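PDB 2P2V: alpha-2,3-sialyltransferase from Campylobacter jejuni, which probably transfers sialic acid from a CMP-activated donor onto acceptor sugars through an alpha-2,3 linkage. Local coordinates for residues Y77-A80 with K81-L85. Residues are numbered along the deposited sequence; the frame is centred on the assembly and turned at random.
Sequences YHTA and KQLIL
Y77 and K81, H78 and Q82, T79 and L83, and A80 and I84 are joined in turn by i to i+4 alpha-helical bonds from backbone N-H to carbonyl, L83 N lying 2.8 Å from T79 O. The last of the four, with I84 N 3.0 Å from A80 O, is the most bent, at 145° on the hydrogen. The same four-residue spacing brings side chains together on the helix surface. Y77 and K81 run side by side in one direction: the tyrosine CG, anti to the backbone N and beside its carbonyl carbon (chi1 -177°), lets the ring stand out from the helix alongside the lysine chain, which, bent at chi2 and extended beyond it, passes its CG over one ring face. Farther out, K81 CE sits 3.3 Å from Y77 OH. The two polar ends converge on one carboxylate, D119, which takes a salt bridge from K81 NZ on OD2 and is hydrogen-bonded through OD1 to Y77 OH; this probably favours the charged lysine. Helix 73-85 is the crossover of a beta-alpha-beta unit between parallel strands 62-68 and 90-96, in the seven-stranded parallel sheet of a Rossmann-like fold, and A80 and I84 turn against the latter strand at I94 and I91. On another face H78 and Q82 slant across each other, imidazole and amide planes 51° apart, with H78 CE1 3.7 Å from Q82 CG. Y139 of the second subunit bridges this pair through its OH, hydrogen-bonded to H78 ND1 and Q82 NE2, while Y143 of that subunit meets the imidazole with its ring nearly parallel. T79 and L83 touch more loosely, T79 CG2 to L83 CD1 4.3 Å, the threonine hydroxyl being hydrogen-bonded to Q75 O.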
ATOM      1  N   TYR A  77      10.439   8.842  23.507  1.00 20.53           N
ATOM      2  CA  TYR A  77      11.522   8.293  22.638  1.00 20.50           C
ATOM      3  C   TYR A  77      12.841   9.030  22.892  1.00 21.83           C
ATOM      4  O   TYR A  77      13.869   8.448  23.086  1.00 20.39           O
ATOM      5  CB  TYR A  77      11.106   8.424  21.170  1.00 19.67           C
ATOM      6  CG  TYR A  77      12.092   7.832  20.185  1.00 22.45           C
ATOM      7  CD1 TYR A  77      12.100   6.451  19.927  1.00 22.28           C
ATOM      8  CD2 TYR A  77      13.030   8.624  19.540  1.00 21.88           C
ATOM      9  CE1 TYR A  77      13.023   5.904  19.021  1.00 20.32           C
ATOM     10  CE2 TYR A  77      13.961   8.076  18.608  1.00 21.46           C
ATOM     11  CZ  TYR A  77      13.908   6.734  18.349  1.00 24.25           C
ATOM     12  OH  TYR A  77      14.822   6.274  17.435  1.00 23.56           O
ATOM     13  N   HIS A  78      12.770  10.369  22.892  1.00 21.68           N
ATOM     14  CA  HIS A  78      13.922  11.196  23.186  1.00 21.12           C
ATOM     15  C   HIS A  78      14.434  10.922  24.628  1.00 20.81           C
ATOM     16  O   HIS A  78      15.643  10.787  24.857  1.00 23.07           O
ATOM     17  CB  HIS A  78      13.410  12.668  23.045  1.00 21.54           C
ATOM     18  CG  HIS A  78      14.370  13.682  23.589  1.00 23.74           C
ATOM     19  ND1 HIS A  78      15.683  13.752  23.191  1.00 25.21           N
ATOM     20  CD2 HIS A  78      14.188  14.683  24.487  1.00 26.22           C
ATOM     21  CE1 HIS A  78      16.291  14.712  23.865  1.00 27.86           C
ATOM     22  NE2 HIS A  78      15.397  15.294  24.654  1.00 24.21           N
ATOM     23  N   THR A  79      13.531  10.771  25.580  1.00 21.12           N
ATOM     24  CA  THR A  79      13.928  10.522  26.987  1.00 21.99           C
ATOM     25  C   THR A  79      14.668   9.194  27.046  1.00 22.37           C
ATOM     26  O   THR A  79      15.733   9.101  27.643  1.00 22.53           O
ATOM     27  CB  THR A  79      12.726  10.503  27.943  1.00 23.06           C
ATOM     28  OG1 THR A  79      12.052  11.781  27.919  1.00 22.64           O
ATOM     29  CG2 THR A  79      13.188  10.274  29.385  1.00 25.16           C
ATOM     30  N   ALA A  80      14.086   8.181  26.420  1.00 21.97           N
ATOM     31  CA  ALA A  80      14.782   6.869  26.370  1.00 21.37           C
ATOM     32  C   ALA A  80      16.180   6.885  25.714  1.00 22.22           C
ATOM     33  O   ALA A  80      17.117   6.177  26.182  1.00 22.66           O
ATOM     34  CB  ALA A  80      13.822   5.853  25.694  1.00 23.19           C
ATOM     35  N   LYS A  81      16.353   7.614  24.613  1.00 20.83           N
ATOM     36  CA  LYS A  81      17.648   7.793  23.974  1.00 22.42           C
ATOM     37  C   LYS A  81      18.614   8.516  24.916  1.00 23.33           C
ATOM     38  O   LYS A  81      19.764   8.131  24.984  1.00 24.80           O
ATOM     39  CB  LYS A  81      17.556   8.596  22.683  1.00 21.49           C
ATOM     40  CG  LYS A  81      16.839   7.954  21.553  1.00 23.46           C
ATOM     41  CD  LYS A  81      17.745   6.841  20.990  1.00 28.74           C
ATOM     42  CE  LYS A  81      17.009   6.157  19.918  1.00 29.43           C
ATOM     43  NZ  LYS A  81      17.885   5.157  19.229  1.00 33.00           N
ATOM     44  N   GLN A  82      18.125   9.484  25.674  1.00 23.16           N
ATOM     45  CA  GLN A  82      18.993  10.121  26.664  1.00 25.08           C
ATOM     46  C   GLN A  82      19.343   9.209  27.877  1.00 25.93           C
ATOM     47  O   GLN A  82      20.452   9.280  28.380  1.00 26.68           O
ATOM     48  CB  GLN A  82      18.348  11.405  27.138  1.00 25.88           C
ATOM     49  CG  GLN A  82      18.309  12.458  26.038  1.00 26.71           C
ATOM     50  CD  GLN A  82      19.677  12.804  25.499  1.00 30.63           C
ATOM     51  OE1 GLN A  82      20.633  12.999  26.270  1.00 32.34           O
ATOM     52  NE2 GLN A  82      19.776  12.944  24.179  1.00 25.94           N
ATOM     53  N   LEU A  83      18.393   8.395  28.339  1.00 26.49           N
ATOM     54  CA  LEU A  83      18.652   7.420  29.412  1.00 27.15           C
ATOM     55  C   LEU A  83      19.761   6.526  28.957  1.00 27.12           C
ATOM     56  O   LEU A  83      20.635   6.177  29.742  1.00 29.05           O
ATOM     57  CB  LEU A  83      17.407   6.583  29.735  1.00 26.07           C
ATOM     58  CG  LEU A  83      16.225   7.357  30.329  1.00 27.60           C
ATOM     59  CD1 LEU A  83      15.029   6.515  30.420  1.00 26.70           C
ATOM     60  CD2 LEU A  83      16.588   7.949  31.717  1.00 26.07           C
ATOM     61  N   ILE A  84      19.739   6.151  27.684  1.00 27.54           N
ATOM     62  CA  ILE A  84      20.712   5.200  27.119  1.00 28.87           C
ATOM     63  C   ILE A  84      22.091   5.851  26.961  1.00 30.79           C
ATOM     64  O   ILE A  84      23.102   5.308  27.433  1.00 31.47           O
ATOM     65  CB  ILE A  84      20.257   4.662  25.748  1.00 28.39           C
ATOM     66  CG1 ILE A  84      18.989   3.814  25.918  1.00 28.04           C
ATOM     67  CG2 ILE A  84      21.421   3.960  25.018  1.00 28.92           C
ATOM     68  CD1 ILE A  84      18.143   3.649  24.694  1.00 29.21           C
ATOM     69  N   LEU A  85      22.122   6.990  26.261  1.00 31.38           N
ATOM     70  CA  LEU A  85      23.338   7.801  26.134  1.00 32.57           C
ATOM     71  C   LEU A  85      24.005   8.190  27.466  1.00 33.35           C
ATOM     72  O   LEU A  85      25.231   8.307  27.508  1.00 33.75           O
ATOM     73  CB  LEU A  85      23.050   9.089  25.326  1.00 32.49           C
ATOM     74  CG  LEU A  85      22.703   8.952  23.841  1.00 34.14           C
ATOM     75  CD1 LEU A  85      22.161  10.271  23.309  1.00 34.94           C
ATOM     76  CD2 LEU A  85      23.896   8.490  22.990  1.00 36.38           C
TER